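Local coordinates for Oxidored_FMN domain-containing protein (PDB 6L6J), which probably oxidises the amine 6-hydroxypseudooxynicotine, using flavin mononucleotide and a [4Fe-4S] cluster, and carries ADP in a Rossmann-like domain, at residues 396-401 with 423-427; 429-433 with 510-514; 481-486 with 616-622; 621-627 with 641-647. One frame throughout, in Å; residues are numbered along the deposited sequence.

Interaction 1. Residues 396-401 with 423-427; sequences GGPAGL and WGGRL. With ADP (adenosine-5'-diphosphate), chain D.
Trp423 turns the edge of its indole to Gly396, with Trp423 CE3 3.7 Å from Gly396 CA and that carbon close to the ring plane. The ring leaves no room for a side chain here, since a CB built on Gly396 would run into CE3. The carbonyl of Gly396 faces the other segment too: Gly424 N donates to Gly396 O over 2.8 Å, a bent bond (133° at the hydrogen). Beside it the CA atoms of Gly397 and Gly425 come to 3.7 Å, an approach that a CB on Gly425 would block.

Pro398 opens helix 398-410. Its CG packs on Leu427 CD1 at 4.3 Å, and its CD lies 3.3 Å from ADP O1B. A serine here would probably cost Leu427 CD1 one of its apolar neighbours and open a gap beside the diphosphate.

The glycine-rich turn, which fits the GxGxxG pattern of Rossmann folds, and the loop from Trp423 flank the diphosphate. Ala399 N donates to ADP O1B (3.1 Å) and Arg426 N to ADP O1A (2.8 Å, 176° at the hydrogen), while the guanidinium of Arg426 pairs with Asp646. Backbone N-H groups at or near the starts of two helices therefore probably stabilise the negative charge of both phosphates.

Interaction 2. Residues 429-433 with 510-514; sequences RERRL and EDILD. With SO4 (sulfate ion), chain E.
Arg429 reaches across to helix 509-513 and divides its guanidinium between two carboxylates. Both terminal nitrogens converge on one oxygen of Glu510, with Arg429 NH2 2.9 Å and Arg429 NH1 3.2 Å from Glu510 OE1. That oxygen lies in the guanidinium plane and is reached by both nitrogens from the same face of its carboxylate, so the grip is end-on to a single atom. Arg429 NH1 also donates to Asp514 OD1 at 2.7 Å, this time with the oxygen tilted 23° from the guanidinium plane. The bend of the arginine chain at chi3 (-53°) swings the group to the place where both acids can be met, and Leu513 CB lies over one of its faces, 3.5 Å from Arg429 NH1.

Glu510 OE2 probably accepts from the backbone N-H of Trp485, and Asp514 OD2 pairs with Arg516, so each carboxylate has partners on both oxygens. The buried carboxylate of Glu430 is satisfied by Tyr532 OH at OE1 and Arg426 NE at OE2. Leu433 N bonds to Glu430 O and closes a type I beta turn. On the turn, Arg432 NE donates to O2 of a sulfate at 2.7 Å, an ion probably brought by the crystallisation liquor, and Arg432 NH2 also pairs with Glu422.

Next to the ionic network the contact is apolar: Leu513 CD2 meets Leu433 CD1 at 3.5 Å and also lies beside Glu430 N.

Helix 533-542 backs this apolar layer, with Met533 against Glu430 and Leu513, and Val536 against Leu433. The contact thus joins the end of helix 426-430, in the Rossmann-like part, to helix 509-513 of the second alpha/beta region.

Interaction 3. Residues 481-486 with 616-622; sequences TGAKWR and VTGQLSE. With ADP (adenosine-5'-diphosphate), chain D.
An antiparallel strand pair, 483-485 against the end of strand 612-621, links the Rossmann-like nucleotide region to the mixed sheet of the second alpha/beta region. Lys484 and Leu620 form its hydrogen-bonded pair: Lys484 N to Leu620 O spans 3.0 Å and Leu620 N to Lys484 O 2.8 Å. Glu622 N continues the pattern to Gly482 O at 3.1 Å, while the bond from Arg486 N to Gly618 O is weak.

On one face of the sheet, Trp485 and Gln619 run side by side. Gln619 CG sits over the six-membered ring, 3.7 Å from its centroid and 12° off the normal, a CH-pi contact, and the amide plane is stacked at 19° to the indole. Val616 CG1 adds an apolar touch, 3.7 Å from Trp485 CZ3. Across the sheet, Leu620 CD2 lies over a face of the Arg486 guanidinium, whose NE pairs with Glu488. Two waters bridge Arg486 O to Thr617.

At the ligand end, Thr481 OG1 is modelled very close to Glu622 O, so the length of that bond is doubtful, and Gly482 CA comes within 3.1 Å of ADP O3A. A CB there would strike ADP O2A. Backbone bonds thus fix the strands, and the lack of a side chain at Gly482 admits the diphosphate.

Interaction 4. Residues 621-627 with 641-647; sequences SEDELYH and VERIGDC. With ADP (adenosine-5'-diphosphate), chain D.
This is a surface contact of mixed character, laying the start of helix 624-632 against strand 641-643 and the loop that follows it. Tyr626 and Arg643 bury the most area. The aliphatic part of the arginine passes over one face of the phenol ring, the two side chains crossing at about a right angle; Arg643 CB lies 3.5 Å from Tyr626 CD1, whereas CD is modelled implausibly close and its exact place is doubtful. Tyr626 CG points opposite the backbone N (chi1 164°), which carries the ring over the strand, where Tyr626 CD1 also meets Val641 CG1 at 4.1 Å. A serine in place of Tyr626 would probably strip the arginine stem and Val641 of this apolar cover and leave the guanidinium less restrained.

Strand 641-643 is an outermost strand of the five-stranded parallel Rossmann-like sheet, and the Gly645-Asp646 pair after it is consistent with the Gly-Asp signature of FAD-type nucleotide folds. Here Asp646 N donates to ADP O3B at 2.9 Å, and Asp646 OD1 is hydrogen-bonded to Gly651 N.

The backbone carbonyl of Asp646 is held by Ser621: Ser621 OG donates to Asp646 O at 2.7 Å, lying in the carbonyl plane. Cys647 CB packs on Glu622 O at 3.6 Å. Asp623 OD2 forms a long salt bridge to Arg643 NH2, 3.8 Å, the oxygen standing well out of the guanidinium plane.

Interactions 1, 3 and 4 surround one ADP, their centres about 12 to 14 Å apart, while the centre of interaction 2 is about 14 Å from those of interactions 1 and 3 and about 22 Å from that of interaction 4. Helix 426-430 carries segments of interactions 1 and 2, and Ser621 and Glu622 belong to both interactions 3 and 4. Along the chain, interactions 2 and 3 alternate their segments, whereas every other pair is in series. Direct touches join them: Arg426 of interaction 1 bridges to Asp646 of interaction 4, and Glu510 of interaction 2 probably bonds to Trp485 N of interaction 3. The nucleotide pocket is thereby tied to the second alpha/beta region.

Interaction 1. Residues 396-401 with 423-427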
# COMPACT_ATOMS: atom_id res chain seq x y z
N GLY A 396 22.55 8.93 6.92
CA GLY A 396 22.03 9.22 5.57
C GLY A 396 20.98 8.23 5.13
O GLY A 396 20.70 8.19 3.94
N GLY A 397 20.40 7.46 6.06
CA GLY A 397 19.27 6.56 5.79
C GLY A 397 17.96 7.32 5.64
O GLY A 397 17.93 8.55 5.73
N PRO A 398 16.82 6.63 5.44
CA PRO A 398 15.53 7.30 5.29
C PRO A 398 15.10 8.10 6.53
O PRO A 398 14.39 9.10 6.37
CB PRO A 398 14.53 6.18 5.00
CG PRO A 398 15.23 4.90 5.40
CD PRO A 398 16.71 5.17 5.36
N ALA A 399 15.54 7.68 7.73
CA ALA A 399 15.25 8.39 9.00
C ALA A 399 15.91 9.76 8.95
O ALA A 399 15.17 10.75 8.92
CB ALA A 399 15.72 7.59 10.21
N GLY A 400 17.24 9.80 8.88
CA GLY A 400 18.03 11.03 8.73
C GLY A 400 17.48 11.96 7.65
O GLY A 400 17.21 13.16 7.96
N LEU A 401 17.30 11.45 6.44
CA LEU A 401 16.91 12.24 5.24
C LEU A 401 15.54 12.88 5.46
O LEU A 401 15.33 14.00 4.94
CB LEU A 401 16.86 11.35 4.00
CG LEU A 401 18.23 10.96 3.45
CD1 LEU A 401 18.08 9.90 2.37
CD2 LEU A 401 18.95 12.19 2.92
N TRP A 423 24.11 8.53 -0.49
CA TRP A 423 22.95 8.78 0.41
C TRP A 423 22.01 7.57 0.31
O TRP A 423 21.88 7.03 -0.80
CB TRP A 423 22.24 10.09 0.03
CG TRP A 423 23.11 11.28 0.27
CD1 TRP A 423 23.73 12.05 -0.67
CD2 TRP A 423 23.50 11.81 1.55
NE1 TRP A 423 24.48 13.02 -0.07
CE2 TRP A 423 24.35 12.91 1.29
CE3 TRP A 423 23.21 11.47 2.87
CZ2 TRP A 423 24.91 13.65 2.32
CZ3 TRP A 423 23.78 12.20 3.89
CH2 TRP A 423 24.62 13.28 3.61
N GLY A 424 21.42 7.16 1.43
CA GLY A 424 20.37 6.12 1.48
C GLY A 424 20.53 5.11 2.61
O GLY A 424 19.65 4.26 2.77
N GLY A 425 21.60 5.20 3.40
CA GLY A 425 21.86 4.21 4.46
C GLY A 425 21.55 2.81 3.97
O GLY A 425 22.11 2.41 2.94
N ARG A 426 20.63 2.12 4.66
CA ARG A 426 20.27 0.70 4.39
C ARG A 426 19.77 0.55 2.95
O ARG A 426 19.96 -0.53 2.37
CB ARG A 426 19.21 0.21 5.37
CG ARG A 426 17.89 0.96 5.29
CD ARG A 426 16.98 0.59 6.44
NE ARG A 426 16.44 -0.75 6.27
CZ ARG A 426 15.65 -1.36 7.12
NH1 ARG A 426 15.30 -0.77 8.25
NH2 ARG A 426 15.22 -2.59 6.84
N LEU A 427 19.22 1.61 2.37
CA LEU A 427 18.65 1.57 0.99
C LEU A 427 19.72 1.63 -0.10
O LEU A 427 19.40 1.20 -1.21
CB LEU A 427 17.63 2.68 0.80
CG LEU A 427 16.29 2.44 1.50
CD1 LEU A 427 15.37 3.65 1.30
CD2 LEU A 427 15.64 1.16 0.98
PB ADP D . 17.46 4.23 9.22
O1B ADP D . 17.61 5.54 8.47
O2B ADP D . 16.38 3.32 8.64
O3B ADP D . 17.33 4.44 10.71
PA ADP D . 19.95 3.34 7.96
O1A ADP D . 19.25 3.48 6.65
O2A ADP D . 20.71 2.09 8.24
O3A ADP D . 18.85 3.45 9.10
O5' ADP D . 20.86 4.65 8.23
C5' ADP D . 22.10 4.59 8.97
C4' ADP D . 23.17 5.35 8.22
O4' ADP D . 23.97 6.08 9.18
C3' ADP D . 24.17 4.48 7.43
O3' ADP D . 24.63 5.11 6.24
C2' ADP D . 25.30 4.34 8.45
O2' ADP D . 26.54 3.90 7.93
C1' ADP D . 25.33 5.78 8.95
N9 ADP D . 26.13 5.99 10.16
C8 ADP D . 26.26 5.15 11.25
N7 ADP D . 27.07 5.61 12.16
C5 ADP D . 27.52 6.83 11.64
C6 ADP D . 28.41 7.81 12.13
N6 ADP D . 29.02 7.75 13.30
N1 ADP D . 28.63 8.90 11.35
C2 ADP D . 28.00 8.99 10.18
N3 ADP D . 27.15 8.13 9.62
C4 ADP D . 26.94 7.06 10.41

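Interaction 2. Residues 429-433 with 510-514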
# COMPACT_ATOMS: atom_id res chain seq x y z
N ARG A 429 22.30 -0.37 -0.41
CA ARG A 429 22.52 -1.81 -0.76
C ARG A 429 21.19 -2.54 -0.99
O ARG A 429 21.14 -3.38 -1.88
CB ARG A 429 23.32 -2.52 0.32
CG ARG A 429 24.79 -2.12 0.36
CD ARG A 429 25.53 -2.77 1.50
NE ARG A 429 24.86 -2.54 2.78
CZ ARG A 429 24.98 -3.32 3.86
NH1 ARG A 429 25.75 -4.40 3.82
NH2 ARG A 429 24.32 -3.03 4.96
N GLU A 430 20.14 -2.21 -0.23
CA GLU A 430 18.81 -2.87 -0.37
C GLU A 430 18.24 -2.62 -1.77
O GLU A 430 17.69 -3.58 -2.35
CB GLU A 430 17.79 -2.38 0.67
CG GLU A 430 17.90 -3.06 2.01
CD GLU A 430 16.68 -2.90 2.92
OE1 GLU A 430 15.55 -3.13 2.45
OE2 GLU A 430 16.86 -2.54 4.09
N ARG A 431 18.34 -1.38 -2.29
CA ARG A 431 17.73 -0.98 -3.60
C ARG A 431 18.38 -1.75 -4.74
O ARG A 431 17.73 -1.85 -5.79
CB ARG A 431 17.84 0.52 -3.88
CG ARG A 431 19.23 0.99 -4.29
CD ARG A 431 19.35 2.49 -4.32
NE ARG A 431 18.49 3.09 -5.35
CZ ARG A 431 18.25 4.40 -5.49
NH1 ARG A 431 18.79 5.28 -4.67
NH2 ARG A 431 17.44 4.81 -6.45
N ARG A 432 19.59 -2.29 -4.53
CA ARG A 432 20.36 -3.10 -5.52
C ARG A 432 20.06 -4.60 -5.42
O ARG A 432 20.57 -5.35 -6.27
CB ARG A 432 21.86 -2.87 -5.33
CG ARG A 432 22.35 -1.53 -5.88
CD ARG A 432 23.62 -1.12 -5.18
NE ARG A 432 24.27 0.00 -5.81
CZ ARG A 432 24.06 1.29 -5.55
NH1 ARG A 432 23.15 1.67 -4.66
NH2 ARG A 432 24.76 2.22 -6.19
N LEU A 433 19.28 -5.05 -4.42
CA LEU A 433 18.82 -6.46 -4.32
C LEU A 433 17.68 -6.68 -5.31
O LEU A 433 16.92 -5.76 -5.60
CB LEU A 433 18.36 -6.77 -2.90
CG LEU A 433 19.45 -6.82 -1.83
CD1 LEU A 433 18.81 -7.02 -0.47
CD2 LEU A 433 20.47 -7.90 -2.13
N GLU A 510 23.79 -9.11 5.77
CA GLU A 510 24.91 -8.14 5.59
C GLU A 510 25.81 -8.58 4.41
O GLU A 510 26.08 -7.75 3.53
CB GLU A 510 25.72 -7.98 6.88
CG GLU A 510 24.98 -7.19 7.96
CD GLU A 510 24.48 -5.81 7.56
OE1 GLU A 510 25.20 -5.08 6.87
OE2 GLU A 510 23.34 -5.47 7.94
N ASP A 511 26.20 -9.86 4.39
CA ASP A 511 27.07 -10.47 3.35
C ASP A 511 26.39 -10.38 1.98
O ASP A 511 27.09 -10.07 0.99
CB ASP A 511 27.41 -11.93 3.69
CG ASP A 511 28.16 -12.08 5.01
OD1 ASP A 511 29.22 -11.44 5.15
OD2 ASP A 511 27.65 -12.80 5.89
N ILE A 512 25.09 -10.64 1.90
CA ILE A 512 24.35 -10.66 0.60
C ILE A 512 24.17 -9.24 0.10
O ILE A 512 24.26 -9.03 -1.11
CB ILE A 512 23.01 -11.40 0.71
CG1 ILE A 512 23.15 -12.74 1.44
CG2 ILE A 512 22.38 -11.56 -0.67
CD1 ILE A 512 24.33 -13.58 0.98
N LEU A 513 23.91 -8.30 1.02
CA LEU A 513 23.84 -6.84 0.73
C LEU A 513 25.20 -6.35 0.21
O LEU A 513 25.21 -5.46 -0.65
CB LEU A 513 23.36 -6.11 1.99
CG LEU A 513 21.87 -6.24 2.32
CD1 LEU A 513 21.59 -6.03 3.79
CD2 LEU A 513 21.04 -5.27 1.51
N ASP A 514 26.31 -6.94 0.66
CA ASP A 514 27.69 -6.56 0.24
C ASP A 514 28.14 -7.33 -1.01
O ASP A 514 29.26 -7.07 -1.45
CB ASP A 514 28.70 -6.81 1.35
CG ASP A 514 28.57 -5.84 2.50
OD1 ASP A 514 27.97 -4.77 2.30
OD2 ASP A 514 29.03 -6.19 3.60
S SO4 E . 27.04 -0.24 -8.68
O1 SO4 E . 26.85 0.95 -9.51
O2 SO4 E . 26.53 -0.01 -7.32
O3 SO4 E . 26.31 -1.36 -9.28
O4 SO4 E . 28.46 -0.56 -8.61

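Interaction 3. Residues 481-486 with 616-622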
# COMPACT_ATOMS: atom_id res chain seq x y z
N THR A 481 21.63 6.52 13.12
CA THR A 481 22.79 5.67 12.73
C THR A 481 22.37 4.24 12.34
O THR A 481 23.27 3.40 12.10
CB THR A 481 23.83 5.70 13.85
OG1 THR A 481 23.20 5.33 15.07
CG2 THR A 481 24.43 7.08 14.02
N GLY A 482 21.07 3.97 12.21
CA GLY A 482 20.55 2.73 11.62
C GLY A 482 20.88 1.48 12.43
O GLY A 482 21.16 1.61 13.64
N ALA A 483 20.85 0.31 11.80
CA ALA A 483 21.02 -1.01 12.46
C ALA A 483 21.80 -1.96 11.55
O ALA A 483 22.22 -1.53 10.48
CB ALA A 483 19.66 -1.56 12.81
N LYS A 484 21.98 -3.20 12.00
CA LYS A 484 22.70 -4.29 11.29
C LYS A 484 21.94 -5.60 11.51
O LYS A 484 21.38 -5.82 12.59
CB LYS A 484 24.14 -4.43 11.80
CG LYS A 484 25.15 -3.48 11.16
CD LYS A 484 26.60 -3.82 11.51
CE LYS A 484 26.97 -5.26 11.18
NZ LYS A 484 28.43 -5.49 11.29
N TRP A 485 21.95 -6.48 10.51
CA TRP A 485 21.47 -7.87 10.68
C TRP A 485 22.52 -8.64 11.49
O TRP A 485 23.72 -8.48 11.25
CB TRP A 485 21.15 -8.50 9.32
CG TRP A 485 20.11 -7.71 8.59
CD1 TRP A 485 20.30 -6.55 7.90
CD2 TRP A 485 18.70 -7.97 8.57
NE1 TRP A 485 19.11 -6.10 7.39
CE2 TRP A 485 18.11 -6.95 7.79
CE3 TRP A 485 17.89 -8.99 9.09
CZ2 TRP A 485 16.74 -6.90 7.54
CZ3 TRP A 485 16.53 -8.95 8.84
CH2 TRP A 485 15.97 -7.91 8.09
N ARG A 486 22.04 -9.34 12.50
CA ARG A 486 22.84 -10.15 13.45
C ARG A 486 22.92 -11.58 12.92
O ARG A 486 22.10 -11.94 12.03
CB ARG A 486 22.15 -10.10 14.81
CG ARG A 486 20.79 -10.79 14.81
CD ARG A 486 19.94 -10.38 15.99
NE ARG A 486 20.53 -10.75 17.27
CZ ARG A 486 19.98 -10.50 18.44
NH1 ARG A 486 18.80 -9.90 18.49
NH2 ARG A 486 20.58 -10.89 19.55
N VAL A 616 18.35 -15.02 8.67
CA VAL A 616 17.56 -13.75 8.61
C VAL A 616 16.58 -13.76 9.80
O VAL A 616 15.44 -14.26 9.62
CB VAL A 616 16.82 -13.59 7.26
CG1 VAL A 616 16.53 -12.12 6.98
CG2 VAL A 616 17.59 -14.19 6.09
N THR A 617 17.02 -13.25 10.96
CA THR A 617 16.30 -13.41 12.26
C THR A 617 16.09 -12.07 12.99
O THR A 617 15.35 -12.06 13.99
CB THR A 617 17.03 -14.42 13.16
OG1 THR A 617 18.31 -13.88 13.46
CG2 THR A 617 17.17 -15.78 12.51
N GLY A 618 16.68 -10.97 12.54
CA GLY A 618 16.43 -9.66 13.17
C GLY A 618 17.61 -8.73 13.01
O GLY A 618 18.62 -9.14 12.36
N GLN A 619 17.47 -7.51 13.55
CA GLN A 619 18.45 -6.40 13.42
C GLN A 619 18.82 -5.94 14.83
O GLN A 619 17.97 -6.05 15.71
CB GLN A 619 17.85 -5.26 12.60
CG GLN A 619 17.48 -5.60 11.15
CD GLN A 619 16.51 -4.60 10.55
OE1 GLN A 619 15.30 -4.60 10.83
NE2 GLN A 619 17.03 -3.74 9.70
N LEU A 620 20.06 -5.50 15.03
CA LEU A 620 20.56 -4.88 16.28
C LEU A 620 20.94 -3.42 16.00
O LEU A 620 21.65 -3.19 15.00
CB LEU A 620 21.80 -5.62 16.80
CG LEU A 620 21.54 -6.97 17.46
CD1 LEU A 620 22.85 -7.75 17.60
CD2 LEU A 620 20.84 -6.79 18.81
N SER A 621 20.51 -2.49 16.85
CA SER A 621 20.69 -1.03 16.66
C SER A 621 22.18 -0.66 16.81
O SER A 621 22.84 -1.18 17.71
CB SER A 621 19.81 -0.27 17.60
OG SER A 621 18.44 -0.50 17.30
N GLU A 622 22.69 0.20 15.91
CA GLU A 622 23.97 0.93 16.08
C GLU A 622 23.69 2.19 16.89
O GLU A 622 23.32 3.19 16.29
CB GLU A 622 24.57 1.26 14.71
CG GLU A 622 25.14 0.05 13.99
CD GLU A 622 26.41 -0.52 14.62
OE1 GLU A 622 27.03 0.18 15.45
OE2 GLU A 622 26.75 -1.67 14.29
PB ADP D . 17.46 4.23 9.22
O1B ADP D . 17.61 5.54 8.47
O2B ADP D . 16.38 3.32 8.64
O3B ADP D . 17.33 4.44 10.71
PA ADP D . 19.95 3.34 7.96
O1A ADP D . 19.25 3.48 6.65
O2A ADP D . 20.71 2.09 8.24
O3A ADP D . 18.85 3.45 9.10
O5' ADP D . 20.86 4.65 8.23
C5' ADP D . 22.10 4.59 8.97
C4' ADP D . 23.17 5.35 8.22
O4' ADP D . 23.97 6.08 9.18
C3' ADP D . 24.17 4.48 7.43
O3' ADP D . 24.63 5.11 6.24
C2' ADP D . 25.30 4.34 8.45
O2' ADP D . 26.54 3.90 7.93
C1' ADP D . 25.33 5.78 8.95
N9 ADP D . 26.13 5.99 10.16
C8 ADP D . 26.26 5.15 11.25
N7 ADP D . 27.07 5.61 12.16
C5 ADP D . 27.52 6.83 11.64
C6 ADP D . 28.41 7.81 12.13
N6 ADP D . 29.02 7.75 13.30
N1 ADP D . 28.63 8.90 11.35
C2 ADP D . 28.00 8.99 10.18
N3 ADP D . 27.15 8.13 9.62
C4 ADP D . 26.94 7.06 10.41
O HOH W 1 19.87 -11.97 10.60
O HOH W 2 20.79 -14.22 12.78

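Interaction 4. Residues 621-627 with 641-647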
# COMPACT_ATOMS: atom_id res chain seq x y z
N SER A 621 20.51 -2.49 16.85
CA SER A 621 20.69 -1.03 16.66
C SER A 621 22.18 -0.66 16.81
O SER A 621 22.84 -1.18 17.71
CB SER A 621 19.81 -0.27 17.60
OG SER A 621 18.44 -0.50 17.30
N GLU A 622 22.69 0.20 15.91
CA GLU A 622 23.97 0.93 16.08
C GLU A 622 23.69 2.19 16.89
O GLU A 622 23.32 3.19 16.29
CB GLU A 622 24.57 1.26 14.71
CG GLU A 622 25.14 0.05 13.99
CD GLU A 622 26.41 -0.52 14.62
OE1 GLU A 622 27.03 0.18 15.45
OE2 GLU A 622 26.75 -1.67 14.29
N ASP A 623 23.82 2.11 18.22
CA ASP A 623 23.40 3.21 19.13
C ASP A 623 24.56 3.62 20.05
O ASP A 623 24.29 4.40 20.98
CB ASP A 623 22.13 2.82 19.91
CG ASP A 623 22.27 1.61 20.82
OD1 ASP A 623 23.41 1.13 21.00
OD2 ASP A 623 21.22 1.15 21.36
N GLU A 624 25.78 3.14 19.82
CA GLU A 624 26.92 3.48 20.71
C GLU A 624 27.05 5.01 20.79
O GLU A 624 26.98 5.57 21.91
CB GLU A 624 28.23 2.86 20.21
CG GLU A 624 29.36 2.97 21.23
CD GLU A 624 30.73 2.51 20.77
OE1 GLU A 624 31.35 1.68 21.48
OE2 GLU A 624 31.20 2.99 19.70
N LEU A 625 27.20 5.66 19.64
CA LEU A 625 27.50 7.11 19.55
C LEU A 625 26.41 7.89 20.30
O LEU A 625 26.77 8.85 21.00
CB LEU A 625 27.58 7.54 18.08
CG LEU A 625 27.53 9.05 17.81
CD1 LEU A 625 28.77 9.76 18.34
CD2 LEU A 625 27.34 9.32 16.33
N TYR A 626 25.15 7.49 20.16
CA TYR A 626 24.01 8.17 20.83
C TYR A 626 24.18 8.12 22.36
O TYR A 626 23.76 9.09 23.03
CB TYR A 626 22.66 7.56 20.46
CG TYR A 626 21.55 7.96 21.41
CD1 TYR A 626 20.93 9.20 21.32
CD2 TYR A 626 21.17 7.12 22.45
CE1 TYR A 626 19.91 9.57 22.19
CE2 TYR A 626 20.18 7.49 23.35
CZ TYR A 626 19.54 8.71 23.21
OH TYR A 626 18.57 9.04 24.13
N HIS A 627 24.71 7.02 22.90
CA HIS A 627 24.92 6.82 24.36
C HIS A 627 26.15 7.61 24.81
O HIS A 627 26.08 8.23 25.89
CB HIS A 627 24.97 5.32 24.72
CG HIS A 627 23.63 4.66 24.68
ND1 HIS A 627 23.41 3.45 24.05
CD2 HIS A 627 22.43 5.06 25.15
CE1 HIS A 627 22.13 3.12 24.16
NE2 HIS A 627 21.51 4.09 24.82
N VAL A 641 19.94 16.26 22.45
CA VAL A 641 20.26 15.07 21.62
C VAL A 641 19.11 14.06 21.67
O VAL A 641 18.71 13.66 22.77
CB VAL A 641 21.57 14.39 22.08
CG1 VAL A 641 21.88 13.15 21.26
CG2 VAL A 641 22.74 15.35 22.04
N GLU A 642 18.62 13.62 20.50
CA GLU A 642 17.61 12.53 20.38
C GLU A 642 18.09 11.50 19.34
O GLU A 642 18.96 11.85 18.53
CB GLU A 642 16.23 13.12 20.07
CG GLU A 642 15.95 13.32 18.60
CD GLU A 642 14.60 13.94 18.30
OE1 GLU A 642 14.57 15.10 17.82
OE2 GLU A 642 13.57 13.25 18.53
N ARG A 643 17.58 10.27 19.42
CA ARG A 643 17.82 9.19 18.42
C ARG A 643 16.49 8.87 17.72
O ARG A 643 15.41 9.09 18.34
CB ARG A 643 18.50 7.99 19.10
CG ARG A 643 17.61 7.17 20.03
CD ARG A 643 18.37 6.33 21.06
NE ARG A 643 17.90 4.96 21.14
CZ ARG A 643 18.36 4.04 21.98
NH1 ARG A 643 19.28 4.33 22.88
NH2 ARG A 643 17.88 2.81 21.94
N ILE A 644 16.54 8.43 16.46
CA ILE A 644 15.34 8.13 15.62
C ILE A 644 15.64 7.01 14.63
O ILE A 644 16.80 6.85 14.24
CB ILE A 644 14.86 9.38 14.87
CG1 ILE A 644 16.00 10.02 14.09
CG2 ILE A 644 14.19 10.36 15.81
CD1 ILE A 644 15.54 10.79 12.87
N GLY A 645 14.61 6.24 14.26
CA GLY A 645 14.70 5.17 13.25
C GLY A 645 15.28 3.88 13.80
O GLY A 645 15.07 3.58 15.00
N ASP A 646 15.98 3.12 12.94
CA ASP A 646 16.44 1.75 13.26
C ASP A 646 17.42 1.82 14.44
O ASP A 646 17.51 0.85 15.21
CB ASP A 646 17.08 1.08 12.04
CG ASP A 646 16.12 0.80 10.90
OD1 ASP A 646 14.94 0.47 11.15
OD2 ASP A 646 16.56 0.95 9.77
N CYS A 647 18.12 2.94 14.59
CA CYS A 647 19.08 3.19 15.69
C CYS A 647 18.30 3.31 17.00
O CYS A 647 18.86 2.90 18.04
CB CYS A 647 20.01 4.35 15.33
SG CYS A 647 20.02 5.78 16.43
PB ADP D . 17.46 4.23 9.22
O1B ADP D . 17.61 5.54 8.47
O2B ADP D . 16.38 3.32 8.64
O3B ADP D . 17.33 4.44 10.71
PA ADP D . 19.95 3.34 7.96
O1A ADP D . 19.25 3.48 6.65
O2A ADP D . 20.71 2.09 8.24
O3A ADP D . 18.85 3.45 9.10
O5' ADP D . 20.86 4.65 8.23
C5' ADP D . 22.10 4.59 8.97
C4' ADP D . 23.17 5.35 8.22
O4' ADP D . 23.97 6.08 9.18
C3' ADP D . 24.17 4.48 7.43
O3' ADP D . 24.63 5.11 6.24
C2' ADP D . 25.30 4.34 8.45
O2' ADP D . 26.54 3.90 7.93
C1' ADP D . 25.33 5.78 8.95
N9 ADP D . 26.13 5.99 10.16
C8 ADP D . 26.26 5.15 11.25
N7 ADP D . 27.07 5.61 12.16
C5 ADP D . 27.52 6.83 11.64
C6 ADP D . 28.41 7.81 12.13
N6 ADP D . 29.02 7.75 13.30
N1 ADP D . 28.63 8.90 11.35
C2 ADP D . 28.00 8.99 10.18
N3 ADP D . 27.15 8.13 9.62
C4 ADP D . 26.94 7.06 10.41